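Local structure of TsrE (Streptomyces laurentii, 7CWW) at residues L9-P14 / S72-H77; Q91-E96 / A104-A109; V137-L142 / R202-T207; K189-Y194 / I341-E346; G217-V222 / E228-L233. The protein probably acts as a cyclase in thiopeptide antibiotic biosynthesis, forming the central nitrogen-containing ring that closes the peptide macrocycle. All blocks are in the same frame, centred on the assembly; numbering follows the deposited sequence.

Contact 1: residues L9-P14 / S72-H77; sequences LTVSVP and SRILAH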
# COMPACT_ATOMS: atom_id res chain seq x y z
N LEU A 9 7.90 17.79 -10.41
CA LEU A 9 7.55 17.74 -11.83
C LEU A 9 6.51 16.65 -12.01
O LEU A 9 6.68 15.55 -11.50
CB LEU A 9 8.80 17.44 -12.68
CG LEU A 9 8.59 16.98 -14.13
CD1 LEU A 9 7.80 18.06 -14.87
CD2 LEU A 9 9.93 16.75 -14.82
N THR A 10 5.42 16.96 -12.73
CA THR A 10 4.39 15.96 -12.99
C THR A 10 4.26 15.77 -14.50
O THR A 10 4.29 16.74 -15.27
CB THR A 10 3.03 16.33 -12.35
OG1 THR A 10 2.55 17.58 -12.84
CG2 THR A 10 3.14 16.40 -10.80
N VAL A 11 4.15 14.51 -14.91
CA VAL A 11 4.12 14.14 -16.31
C VAL A 11 2.86 13.31 -16.54
O VAL A 11 2.79 12.16 -16.10
CB VAL A 11 5.36 13.35 -16.73
CG1 VAL A 11 5.43 13.29 -18.28
CG2 VAL A 11 6.61 13.97 -16.10
N SER A 12 1.89 13.90 -17.24
CA SER A 12 0.54 13.34 -17.36
C SER A 12 0.46 12.51 -18.63
O SER A 12 0.09 12.99 -19.70
CB SER A 12 -0.50 14.46 -17.34
OG SER A 12 -0.63 14.97 -16.02
N VAL A 13 0.82 11.24 -18.51
CA VAL A 13 0.80 10.28 -19.61
C VAL A 13 0.27 8.96 -19.09
O VAL A 13 0.22 8.74 -17.87
CB VAL A 13 2.21 10.08 -20.22
CG1 VAL A 13 2.73 11.38 -20.80
CG2 VAL A 13 3.16 9.52 -19.16
N PRO A 14 -0.17 8.05 -19.99
CA PRO A 14 -0.72 6.77 -19.55
C PRO A 14 0.21 6.01 -18.60
O PRO A 14 1.43 6.23 -18.63
CB PRO A 14 -0.90 6.00 -20.87
CG PRO A 14 -1.16 7.08 -21.88
CD PRO A 14 -0.25 8.20 -21.47
N SER A 72 12.86 17.99 -21.23
CA SER A 72 13.21 17.96 -22.64
C SER A 72 13.53 16.53 -23.09
O SER A 72 13.23 16.15 -24.23
CB SER A 72 14.40 18.90 -22.91
OG SER A 72 15.00 18.64 -24.16
N ARG A 73 14.08 15.72 -22.19
CA ARG A 73 14.38 14.32 -22.52
C ARG A 73 13.13 13.45 -22.50
O ARG A 73 13.08 12.43 -23.20
CB ARG A 73 15.44 13.76 -21.58
CG ARG A 73 16.78 14.42 -21.82
CD ARG A 73 17.89 13.67 -21.18
NE ARG A 73 19.17 14.33 -21.39
CZ ARG A 73 20.28 14.01 -20.73
NH1 ARG A 73 20.24 13.02 -19.84
NH2 ARG A 73 21.42 14.65 -20.97
N ILE A 74 12.14 13.81 -21.68
CA ILE A 74 10.84 13.13 -21.75
C ILE A 74 10.22 13.34 -23.13
O ILE A 74 9.75 12.39 -23.76
CB ILE A 74 9.92 13.63 -20.62
CG1 ILE A 74 10.39 13.06 -19.29
CG2 ILE A 74 8.46 13.28 -20.89
CD1 ILE A 74 9.74 13.74 -18.10
N LEU A 75 10.26 14.58 -23.63
CA LEU A 75 9.72 14.87 -24.96
C LEU A 75 10.44 14.08 -26.05
O LEU A 75 9.81 13.60 -26.99
CB LEU A 75 9.80 16.37 -25.26
CG LEU A 75 9.00 17.27 -24.33
CD1 LEU A 75 9.06 18.72 -24.84
CD2 LEU A 75 7.55 16.80 -24.22
N ALA A 76 11.77 13.95 -25.95
CA ALA A 76 12.50 13.19 -26.97
C ALA A 76 12.10 11.72 -26.95
O ALA A 76 12.00 11.09 -28.01
CB ALA A 76 14.01 13.33 -26.76
N HIS A 77 11.86 11.17 -25.77
CA HIS A 77 11.56 9.74 -25.66
C HIS A 77 10.18 9.42 -26.23
O HIS A 77 10.03 8.50 -27.04
CB HIS A 77 11.64 9.31 -24.20
CG HIS A 77 11.62 7.82 -24.01
ND1 HIS A 77 10.48 7.13 -23.65
CD2 HIS A 77 12.61 6.90 -24.11
CE1 HIS A 77 10.76 5.85 -23.55
NE2 HIS A 77 12.04 5.68 -23.82
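Ile74 reaches from helix 65-78 to Val11 and Leu9, neighbours two apart on strand 5-11, so this is a helix laid against one face of an antiparallel beta sheet. The strand is an outer one of three, next to strand 52-61, and only 105 Å² is buried between the two segments. Starting along the helix, Arg73 points elsewhere, to Val25 of helix 15-35. Ile74 then carries the whole meeting. Its CG1 branch stands anti to the carbonyl carbon (chi1 -73°) and the chain runs on extended, which carries CD1 forward to the strand. Leu75 turns to Phe88, a ring that Leu9 and Val11 also touch. At His77 the helix faces helix 15-35 again, with the imidazole against Leu21, Asp24 and Val25. Helix 65-78 thus packs against helix 15-35 as well as the strand, and the contact between strand and helix is purely apolar. Val11 and Ile74 come tip to tip and use both branches: Val11 CG1 lies 4.0 Å from Ile74 CG2. Leu9 CD2 is a looser neighbour, 4.5 Å from Ile74 CD1, whereas Val11 CG2 closes on that same Ile74 CD1 to 3.7 Å.

Contact 2: residues Q91-E96 / A104-A109; sequences QPYNHE and AGLGLA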
# COMPACT_ATOMS: atom_id res chain seq x y z
N GLN A 91 0.34 19.46 -11.26
CA GLN A 91 -0.57 18.93 -10.26
C GLN A 91 0.12 19.01 -8.91
O GLN A 91 1.10 18.30 -8.67
CB GLN A 91 -0.94 17.48 -10.59
CG GLN A 91 -1.66 17.33 -11.95
CD GLN A 91 -3.00 18.04 -11.95
OE1 GLN A 91 -3.58 18.29 -10.89
NE2 GLN A 91 -3.51 18.35 -13.14
N PRO A 92 -0.34 19.88 -8.01
CA PRO A 92 0.47 20.23 -6.83
C PRO A 92 0.64 19.08 -5.86
O PRO A 92 -0.30 18.34 -5.54
CB PRO A 92 -0.32 21.38 -6.19
CG PRO A 92 -1.04 22.00 -7.36
CD PRO A 92 -1.45 20.83 -8.21
N TYR A 93 1.86 18.95 -5.37
CA TYR A 93 2.18 17.96 -4.37
C TYR A 93 1.35 18.17 -3.11
O TYR A 93 1.18 19.29 -2.64
CB TYR A 93 3.66 18.05 -4.05
CG TYR A 93 4.17 17.03 -3.07
CD1 TYR A 93 4.11 15.67 -3.35
CD2 TYR A 93 4.76 17.44 -1.88
CE1 TYR A 93 4.62 14.73 -2.45
CE2 TYR A 93 5.28 16.51 -0.98
CZ TYR A 93 5.20 15.16 -1.27
OH TYR A 93 5.72 14.24 -0.37
N ASN A 94 0.86 17.07 -2.54
CA ASN A 94 0.11 17.11 -1.29
C ASN A 94 1.09 16.86 -0.14
O ASN A 94 1.64 15.77 -0.01
CB ASN A 94 -1.02 16.07 -1.30
CG ASN A 94 -1.95 16.19 -0.10
OD1 ASN A 94 -1.63 16.82 0.91
ND2 ASN A 94 -3.13 15.59 -0.22
N HIS A 95 1.30 17.89 0.69
CA HIS A 95 2.20 17.78 1.83
C HIS A 95 1.53 17.13 3.04
O HIS A 95 2.18 16.97 4.08
CB HIS A 95 2.71 19.17 2.24
CG HIS A 95 3.55 19.84 1.19
ND1 HIS A 95 3.02 20.40 0.05
CD2 HIS A 95 4.89 20.06 1.13
CE1 HIS A 95 3.99 20.93 -0.68
NE2 HIS A 95 5.13 20.73 -0.05
N GLU A 96 0.25 16.79 2.93
CA GLU A 96 -0.55 16.35 4.07
C GLU A 96 -1.47 15.23 3.59
O GLU A 96 -2.69 15.30 3.70
CB GLU A 96 -1.32 17.53 4.67
CG GLU A 96 -1.86 17.29 6.08
CD GLU A 96 -2.67 18.47 6.63
OE1 GLU A 96 -3.14 19.30 5.83
OE2 GLU A 96 -2.85 18.55 7.86
N ALA A 104 3.69 16.34 10.65
CA ALA A 104 4.95 15.92 11.26
C ALA A 104 5.49 14.64 10.65
O ALA A 104 6.67 14.32 10.87
CB ALA A 104 4.76 15.74 12.77
N GLY A 105 4.67 13.91 9.89
CA GLY A 105 5.07 12.66 9.27
C GLY A 105 5.60 12.77 7.87
O GLY A 105 6.01 11.76 7.29
N LEU A 106 5.64 13.98 7.30
CA LEU A 106 6.01 14.12 5.90
C LEU A 106 7.46 13.72 5.67
O LEU A 106 7.77 12.98 4.72
CB LEU A 106 5.79 15.57 5.44
CG LEU A 106 6.08 15.85 3.96
CD1 LEU A 106 5.23 14.97 3.04
CD2 LEU A 106 5.89 17.33 3.61
N GLY A 107 8.37 14.19 6.52
CA GLY A 107 9.78 13.88 6.33
C GLY A 107 10.07 12.39 6.36
O GLY A 107 10.83 11.87 5.54
N LEU A 108 9.45 11.67 7.30
CA LEU A 108 9.65 10.23 7.36
C LEU A 108 9.11 9.54 6.10
O LEU A 108 9.77 8.66 5.55
CB LEU A 108 8.98 9.65 8.61
CG LEU A 108 9.43 8.25 9.06
CD1 LEU A 108 10.90 8.21 9.44
CD2 LEU A 108 8.59 7.78 10.25
N ALA A 109 7.92 9.93 5.64
CA ALA A 109 7.37 9.33 4.42
C ALA A 109 8.29 9.59 3.23
O ALA A 109 8.55 8.69 2.43
CB ALA A 109 5.96 9.87 4.14
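Leu106 pushes its two methyl groups into a corner made by Tyr93 and His95. The apolar part comes first: CD1 of Leu106 sits 4.3 Å from Tyr93 CE2, obliquely to the ring, and 3.5 Å from Tyr93 OH, while CD2 of Leu106 meets the edge of the imidazole at His95 CD2, 3.8 Å away. Backbone joins in as well, since His95 O lies 3.8 Å from Leu106 CD1 and as far from Leu106 CD2, facing the fork of the leucine. This is where the loop between helix 84-87 and helix 106-127, which runs past the three-stranded sheet, meets the first turn of helix 106-127; Tyr93 also lies on Phe43 and Leu45 of strand 39-49, linking sheet and helical part. An aromatic pairing shapes the corner from within the loop. Tyr93 CD2 stands 3.7 Å above the centre of the His95 ring, the tyrosine presenting its edge to the imidazole face. The polar item is a weak hydrogen bond between Tyr93 OH and Glu110 OE2, one turn further along the helix.

Contact 3: residues V137-L142 / R202-T207; sequences VAFDFL and RPRLRT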
# COMPACT_ATOMS: atom_id res chain seq x y z
N VAL A 137 4.82 -10.97 -7.51
CA VAL A 137 5.71 -10.20 -6.65
C VAL A 137 4.91 -9.43 -5.61
O VAL A 137 5.28 -9.39 -4.43
CB VAL A 137 6.60 -9.28 -7.51
CG1 VAL A 137 7.23 -8.20 -6.65
CG2 VAL A 137 7.69 -10.11 -8.19
N ALA A 138 3.79 -8.84 -6.03
CA ALA A 138 2.95 -8.10 -5.09
C ALA A 138 2.33 -9.03 -4.06
O ALA A 138 2.30 -8.72 -2.86
CB ALA A 138 1.87 -7.32 -5.85
N PHE A 139 1.81 -10.18 -4.51
CA PHE A 139 1.29 -11.18 -3.58
C PHE A 139 2.34 -11.53 -2.53
O PHE A 139 2.04 -11.56 -1.33
CB PHE A 139 0.86 -12.43 -4.36
CG PHE A 139 0.17 -13.49 -3.52
CD1 PHE A 139 -1.19 -13.42 -3.29
CD2 PHE A 139 0.89 -14.55 -3.00
CE1 PHE A 139 -1.85 -14.40 -2.53
CE2 PHE A 139 0.25 -15.54 -2.25
CZ PHE A 139 -1.12 -15.46 -2.01
N ASP A 140 3.59 -11.74 -2.97
CA ASP A 140 4.66 -12.11 -2.05
C ASP A 140 4.84 -11.08 -0.94
O ASP A 140 4.87 -11.42 0.24
CB ASP A 140 5.98 -12.28 -2.81
CG ASP A 140 6.05 -13.58 -3.59
OD1 ASP A 140 5.11 -14.41 -3.49
OD2 ASP A 140 7.03 -13.76 -4.33
N PHE A 141 5.01 -9.80 -1.30
CA PHE A 141 5.36 -8.87 -0.23
C PHE A 141 4.14 -8.49 0.61
O PHE A 141 4.30 -8.19 1.80
CB PHE A 141 6.12 -7.64 -0.78
CG PHE A 141 5.27 -6.57 -1.46
CD1 PHE A 141 4.54 -5.64 -0.72
CD2 PHE A 141 5.32 -6.41 -2.84
CE1 PHE A 141 3.81 -4.62 -1.36
CE2 PHE A 141 4.58 -5.39 -3.49
CZ PHE A 141 3.83 -4.50 -2.73
N LEU A 142 2.94 -8.55 0.04
CA LEU A 142 1.75 -8.28 0.84
C LEU A 142 1.54 -9.37 1.89
O LEU A 142 1.26 -9.08 3.06
CB LEU A 142 0.51 -8.16 -0.06
CG LEU A 142 0.45 -6.91 -0.93
CD1 LEU A 142 -0.76 -7.03 -1.83
CD2 LEU A 142 0.42 -5.62 -0.06
N ARG A 202 -3.08 -21.06 -2.32
CA ARG A 202 -2.97 -21.57 -0.96
C ARG A 202 -1.58 -22.13 -0.65
O ARG A 202 -1.00 -21.72 0.37
CB ARG A 202 -4.09 -22.59 -0.70
CG ARG A 202 -5.44 -21.90 -0.45
CD ARG A 202 -6.56 -22.90 -0.30
NE ARG A 202 -6.19 -23.95 0.64
CZ ARG A 202 -6.99 -24.96 0.98
NH1 ARG A 202 -8.21 -25.05 0.46
NH2 ARG A 202 -6.57 -25.87 1.84
N PRO A 203 -0.99 -23.02 -1.46
CA PRO A 203 0.38 -23.47 -1.13
C PRO A 203 1.43 -22.38 -1.24
O PRO A 203 2.39 -22.38 -0.46
CB PRO A 203 0.63 -24.61 -2.13
CG PRO A 203 -0.36 -24.42 -3.22
CD PRO A 203 -1.56 -23.79 -2.58
N ARG A 204 1.27 -21.43 -2.16
CA ARG A 204 2.19 -20.29 -2.20
C ARG A 204 2.13 -19.50 -0.90
O ARG A 204 3.17 -19.17 -0.31
CB ARG A 204 1.86 -19.40 -3.40
CG ARG A 204 2.83 -18.24 -3.63
CD ARG A 204 4.27 -18.73 -3.76
NE ARG A 204 5.22 -17.63 -3.99
CZ ARG A 204 6.51 -17.67 -3.66
NH1 ARG A 204 7.29 -16.62 -3.91
NH2 ARG A 204 7.02 -18.74 -3.07
N LEU A 205 0.92 -19.22 -0.42
CA LEU A 205 0.76 -18.47 0.83
C LEU A 205 1.36 -19.21 2.01
O LEU A 205 2.05 -18.61 2.84
CB LEU A 205 -0.73 -18.19 1.08
CG LEU A 205 -1.01 -17.44 2.39
CD1 LEU A 205 -1.81 -16.15 2.17
CD2 LEU A 205 -1.69 -18.34 3.40
N ARG A 206 1.11 -20.52 2.13
CA ARG A 206 1.62 -21.24 3.29
C ARG A 206 3.14 -21.20 3.30
O ARG A 206 3.77 -21.10 4.37
CB ARG A 206 1.11 -22.68 3.31
CG ARG A 206 1.60 -23.47 4.53
CD ARG A 206 0.74 -24.70 4.85
NE ARG A 206 0.64 -24.87 6.30
CZ ARG A 206 -0.50 -24.93 6.98
NH1 ARG A 206 -0.47 -25.08 8.30
NH2 ARG A 206 -1.67 -24.87 6.35
N THR A 207 3.76 -21.27 2.12
CA THR A 207 5.21 -21.27 2.03
C THR A 207 5.80 -19.92 2.43
O THR A 207 6.84 -19.87 3.09
CB THR A 207 5.62 -21.64 0.61
OG1 THR A 207 5.37 -23.03 0.41
CG2 THR A 207 7.11 -21.34 0.38
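Arg204 lies across from Phe139 and Asp140, joining helix 183-211 to helix 131-149. The bond to CB points toward the other helix, and the chain passes on to CG, 4.0 Å from Phe139 CE2 and oblique to that ring. A bend at chi2 (55°) then swings the rest off toward the aspartate instead of letting it run on past the phenylalanine. NE gives a weak hydrogen bond to the carboxylate, Arg204 NE to Asp140 OD1 at 3.3 Å. Further out, Arg204 NH1 donates to Asp140 OD2 at 2.9 Å, the shorter arm of the salt bridge. The two flat groups are turned 66° against each other, and OD2 is approached from above the carboxylate plane, so the two bonds make a skewed pair, not the coplanar bidentate one. Beside the ion pair, Phe139 CZ abuts Leu205 CB at 4.1 Å, edge on; Leu201, Leu208 and Ile341 pack round the same phenylalanine. Pro223 touches both charged side chains. The helix segments cross at -43° with their axes 10.4 Å apart. Chemically, the charge of the buried Asp140 is probably balanced by an arginine that is itself only partly buried, and the uneven, non-coplanar bonds imply a moderately directed ion pair.

Contact 4: residues K189-Y194 / I341-E346; sequences KHAQRY and IARAFE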
# COMPACT_ATOMS: atom_id res chain seq x y z
N LYS A 189 -17.94 -11.65 -7.85
CA LYS A 189 -16.90 -11.66 -8.88
C LYS A 189 -15.53 -11.96 -8.27
O LYS A 189 -14.74 -12.72 -8.85
CB LYS A 189 -16.88 -10.32 -9.62
CG LYS A 189 -18.06 -10.12 -10.56
CD LYS A 189 -18.26 -8.65 -10.90
CE LYS A 189 -18.89 -8.46 -12.28
NZ LYS A 189 -19.16 -7.02 -12.56
N HIS A 190 -15.22 -11.37 -7.12
CA HIS A 190 -13.98 -11.71 -6.42
C HIS A 190 -13.95 -13.19 -6.05
O HIS A 190 -12.92 -13.86 -6.20
CB HIS A 190 -13.82 -10.84 -5.17
CG HIS A 190 -13.31 -9.47 -5.46
ND1 HIS A 190 -14.14 -8.37 -5.58
CD2 HIS A 190 -12.06 -9.02 -5.69
CE1 HIS A 190 -13.41 -7.30 -5.86
NE2 HIS A 190 -12.15 -7.67 -5.93
N ALA A 191 -15.08 -13.72 -5.58
CA ALA A 191 -15.11 -15.13 -5.20
C ALA A 191 -14.90 -16.04 -6.41
O ALA A 191 -14.19 -17.04 -6.32
CB ALA A 191 -16.43 -15.45 -4.50
N GLN A 192 -15.50 -15.68 -7.55
CA GLN A 192 -15.24 -16.38 -8.80
C GLN A 192 -13.75 -16.41 -9.14
O GLN A 192 -13.21 -17.44 -9.57
CB GLN A 192 -16.02 -15.72 -9.95
CG GLN A 192 -17.35 -16.36 -10.28
CD GLN A 192 -18.34 -15.38 -10.91
OE1 GLN A 192 -17.97 -14.53 -11.72
NE2 GLN A 192 -19.62 -15.51 -10.54
N ARG A 193 -13.07 -15.28 -8.95
CA ARG A 193 -11.63 -15.21 -9.21
C ARG A 193 -10.84 -16.10 -8.25
O ARG A 193 -9.87 -16.76 -8.66
CB ARG A 193 -11.17 -13.76 -9.11
CG ARG A 193 -9.68 -13.56 -9.31
CD ARG A 193 -9.43 -12.25 -10.02
NE ARG A 193 -9.94 -12.31 -11.38
CZ ARG A 193 -10.20 -11.24 -12.13
NH1 ARG A 193 -10.01 -10.03 -11.64
NH2 ARG A 193 -10.67 -11.39 -13.36
N TYR A 194 -11.24 -16.15 -6.98
CA TYR A 194 -10.54 -17.00 -6.03
C TYR A 194 -10.65 -18.47 -6.42
O TYR A 194 -9.67 -19.21 -6.35
CB TYR A 194 -11.07 -16.79 -4.61
CG TYR A 194 -10.39 -17.71 -3.61
CD1 TYR A 194 -9.04 -17.54 -3.29
CD2 TYR A 194 -11.08 -18.78 -3.03
CE1 TYR A 194 -8.40 -18.38 -2.39
CE2 TYR A 194 -10.43 -19.64 -2.12
CZ TYR A 194 -9.10 -19.43 -1.81
OH TYR A 194 -8.43 -20.25 -0.94
N ILE A 341 -5.71 -12.91 -0.82
CA ILE A 341 -4.90 -13.23 0.35
C ILE A 341 -5.78 -13.64 1.52
O ILE A 341 -5.50 -14.62 2.22
CB ILE A 341 -4.01 -12.03 0.73
CG1 ILE A 341 -2.95 -11.82 -0.35
CG2 ILE A 341 -3.36 -12.28 2.12
CD1 ILE A 341 -2.15 -10.55 -0.21
N ALA A 342 -6.84 -12.87 1.78
CA ALA A 342 -7.72 -13.18 2.91
C ALA A 342 -8.36 -14.55 2.74
O ALA A 342 -8.37 -15.36 3.68
CB ALA A 342 -8.79 -12.09 3.05
N ARG A 343 -8.89 -14.84 1.55
CA ARG A 343 -9.54 -16.14 1.33
C ARG A 343 -8.54 -17.28 1.45
O ARG A 343 -8.85 -18.33 2.02
CB ARG A 343 -10.20 -16.17 -0.06
CG ARG A 343 -11.45 -15.31 -0.21
CD ARG A 343 -12.65 -15.86 0.55
NE ARG A 343 -12.89 -17.27 0.27
CZ ARG A 343 -13.61 -17.74 -0.75
NH1 ARG A 343 -14.17 -16.91 -1.63
NH2 ARG A 343 -13.76 -19.04 -0.89
N ALA A 344 -7.33 -17.09 0.92
CA ALA A 344 -6.33 -18.15 1.02
C ALA A 344 -5.92 -18.40 2.47
O ALA A 344 -5.77 -19.55 2.89
CB ALA A 344 -5.12 -17.82 0.16
N PHE A 345 -5.71 -17.33 3.25
CA PHE A 345 -5.49 -17.51 4.70
C PHE A 345 -6.63 -18.28 5.33
O PHE A 345 -6.43 -19.23 6.09
CB PHE A 345 -5.38 -16.15 5.39
CG PHE A 345 -3.98 -15.62 5.55
CD1 PHE A 345 -3.03 -16.31 6.28
CD2 PHE A 345 -3.65 -14.38 5.02
CE1 PHE A 345 -1.75 -15.79 6.46
CE2 PHE A 345 -2.38 -13.84 5.19
CZ PHE A 345 -1.42 -14.56 5.91
N GLU A 346 -7.87 -17.86 5.02
CA GLU A 346 -9.05 -18.44 5.65
C GLU A 346 -9.15 -19.93 5.41
O GLU A 346 -9.41 -20.71 6.33
CB GLU A 346 -10.30 -17.74 5.11
CG GLU A 346 -11.50 -17.81 5.98
CD GLU A 346 -12.65 -17.01 5.37
OE1 GLU A 346 -13.47 -17.61 4.65
OE2 GLU A 346 -12.67 -15.78 5.58
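This is helix-on-helix packing built round a CH-pi contact: Tyr194 of helix 183-211 presents a ring face to the CB of Arg343 on helix 331-349, two helices far apart in the chain. Their segments cross at -58° with axes 10.8 Å apart. Arg343 CB stands 3.6 Å from the centroid of the Tyr194 ring and only 9° off its normal, squarely over the face. From there the arginine, CG anti to the carbonyl carbon, bends at chi2 and chi3 and runs out past the CD2-CE2 edge, staying on the CB side of the ring plane. Tyr194 CD2 lies over one face of the guanidinium, toward its rim, 3.4 Å from Arg343 NH2; the two planes are inclined by 48°, so the groups are not stacked in parallel. Ala191 closes the guanidinium's edge, its CB 3.9 Å from Arg343 NH1. At the far end of the tyrosine, Tyr194 OH comes 3.6 Å from Ala344 CA, while CE1 touches the Ala344 methyl. The polar tips are tied outside the pair: Tyr194 OH hydrogen-bonds Glu347 OE1, and Arg343 NH1 bonds Tyr339 OH. Elsewhere on helix 331-349, Ile341 packs on helix 131-149 and on Tyr169 of helix 163-177, which places this helix between its neighbours in the bundle.

Contact 5: residues G217-V222 / E228-L233; sequences GELTDV and EWLVRL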
# COMPACT_ATOMS: atom_id res chain seq x y z
N GLY A 217 13.79 -11.73 12.24
CA GLY A 217 15.09 -12.26 11.89
C GLY A 217 15.57 -11.79 10.54
O GLY A 217 15.08 -10.80 9.98
N GLU A 218 16.55 -12.51 9.99
CA GLU A 218 17.18 -12.07 8.74
C GLU A 218 16.37 -12.45 7.51
O GLU A 218 16.66 -11.92 6.43
CB GLU A 218 18.60 -12.64 8.61
CG GLU A 218 19.57 -12.04 9.62
CD GLU A 218 20.16 -10.70 9.17
OE1 GLU A 218 20.05 -10.35 7.98
OE2 GLU A 218 20.77 -10.01 10.02
N LEU A 219 15.37 -13.32 7.64
CA LEU A 219 14.44 -13.61 6.54
C LEU A 219 15.17 -14.15 5.32
O LEU A 219 14.84 -13.81 4.18
CB LEU A 219 13.60 -12.38 6.16
CG LEU A 219 12.85 -11.60 7.25
CD1 LEU A 219 12.11 -10.41 6.65
CD2 LEU A 219 11.89 -12.49 7.99
N THR A 220 16.18 -14.99 5.54
CA THR A 220 17.04 -15.42 4.45
C THR A 220 16.35 -16.31 3.42
O THR A 220 16.91 -16.52 2.35
CB THR A 220 18.27 -16.14 5.00
OG1 THR A 220 17.84 -17.28 5.76
CG2 THR A 220 19.07 -15.23 5.92
N ASP A 221 15.16 -16.84 3.71
CA ASP A 221 14.46 -17.70 2.76
C ASP A 221 13.35 -16.97 2.00
O ASP A 221 12.69 -17.57 1.15
CB ASP A 221 13.89 -18.92 3.48
CG ASP A 221 14.98 -19.89 3.95
OD1 ASP A 221 16.05 -19.94 3.31
OD2 ASP A 221 14.76 -20.57 4.96
N VAL A 222 13.14 -15.69 2.28
CA VAL A 222 12.08 -14.92 1.63
C VAL A 222 12.57 -14.51 0.24
O VAL A 222 13.76 -14.21 0.09
CB VAL A 222 11.68 -13.70 2.48
CG1 VAL A 222 10.83 -12.73 1.70
CG2 VAL A 222 10.95 -14.14 3.76
N GLU A 228 13.79 -7.45 0.64
CA GLU A 228 14.25 -6.06 0.69
C GLU A 228 13.13 -5.13 1.13
O GLU A 228 13.35 -4.22 1.95
CB GLU A 228 14.82 -5.63 -0.67
CG GLU A 228 15.44 -4.23 -0.72
CD GLU A 228 16.77 -4.14 0.03
OE1 GLU A 228 17.32 -5.20 0.41
OE2 GLU A 228 17.28 -3.01 0.22
N TRP A 229 11.92 -5.34 0.61
CA TRP A 229 10.77 -4.57 1.09
C TRP A 229 10.58 -4.74 2.59
O TRP A 229 10.43 -3.75 3.32
CB TRP A 229 9.49 -5.00 0.36
CG TRP A 229 8.26 -4.50 1.08
CD1 TRP A 229 7.42 -5.22 1.88
CD2 TRP A 229 7.74 -3.15 1.07
NE1 TRP A 229 6.41 -4.41 2.37
CE2 TRP A 229 6.60 -3.14 1.90
CE3 TRP A 229 8.15 -1.95 0.47
CZ2 TRP A 229 5.83 -1.97 2.10
CZ3 TRP A 229 7.40 -0.80 0.69
CH2 TRP A 229 6.24 -0.82 1.50
N LEU A 230 10.60 -6.00 3.07
CA LEU A 230 10.29 -6.25 4.48
C LEU A 230 11.32 -5.62 5.40
O LEU A 230 10.95 -4.99 6.40
CB LEU A 230 10.21 -7.76 4.76
CG LEU A 230 9.08 -8.44 3.99
CD1 LEU A 230 9.34 -9.94 3.84
CD2 LEU A 230 7.71 -8.15 4.63
N VAL A 231 12.62 -5.77 5.09
CA VAL A 231 13.63 -5.27 6.02
C VAL A 231 13.58 -3.75 6.07
O VAL A 231 13.75 -3.15 7.14
CB VAL A 231 15.04 -5.80 5.66
CG1 VAL A 231 15.08 -7.34 5.76
CG2 VAL A 231 15.48 -5.36 4.28
N ARG A 232 13.34 -3.09 4.94
CA ARG A 232 13.26 -1.64 4.94
C ARG A 232 12.03 -1.15 5.71
O ARG A 232 12.14 -0.26 6.56
CB ARG A 232 13.26 -1.12 3.51
CG ARG A 232 14.60 -1.35 2.84
CD ARG A 232 14.85 -0.39 1.70
NE ARG A 232 16.16 -0.65 1.11
CZ ARG A 232 17.25 0.05 1.36
NH1 ARG A 232 17.21 1.09 2.19
NH2 ARG A 232 18.40 -0.28 0.77
N LEU A 233 10.86 -1.73 5.45
CA LEU A 233 9.68 -1.32 6.21
C LEU A 233 9.88 -1.60 7.69
O LEU A 233 9.55 -0.77 8.55
CB LEU A 233 8.42 -2.02 5.71
CG LEU A 233 7.09 -1.59 6.35
CD1 LEU A 233 6.73 -0.10 6.09
CD2 LEU A 233 5.95 -2.51 5.89
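Leu219 CD1 lands 3.8 Å from Leu230 CB and 4.0 Å from Leu230 CD1, the two leucines crossing at about a right angle. Val222 CG1 meets that same Leu230 CD1 at 3.8 Å, so one terminal methyl of Leu230 is shared between both loop residues. Val231 CG1 is a more distant neighbour, 4.4 Å from Leu219 CD1. What sets Leu219 and Val222 side by side is a type I beta turn running between them, closed by Val222 N to Leu219 O at 3.2 Å. Leu219, the first residue of the turn, has left-handed backbone angles (phi 59°, psi 39°). Further out, Met212 touches all three of Leu219, Val222 and Leu230. The loop backbone is also gripped by the helix it faces: Arg234 bonds Gly217 O and Arg227 bonds Glu218 O. Along the helix, on the side toward helix 106-127, Arg232 NE reaches Glu228 OE2 at 2.8 Å, a salt bridge one turn apart, while Leu230 also rests on Cys144 and Thr145 of helix 131-149. Such hydrophobic closure is that of an alpha-loop-alpha connection, here the turn leading from helix 183-211 into helix 224-245.

Contacts 1 and 2 follow each other along the chain, their centres 23 Å apart; contact 1 belongs to the sheet part and contact 2 joins it to helix 106-127. They touch where Thr10 OG1 approaches Gln91 N (3.3 Å). The other three lie among the helices. Contacts 3 and 4 share helix 183-211, sit 13 Å apart centre to centre and interlock through Phe139 with Ile341 and Leu205 with Phe345. Contact 5, 14 Å from contact 3 between centres, adds the next helix, 224-245, with Trp229 beside Phe141. Contact 4 spans the longest chain separation, bringing helix 331-349 back onto the middle of the chain. Contact 2, about 9 Å from contact 5 at nearest atoms, marks the junction between sheet and helices.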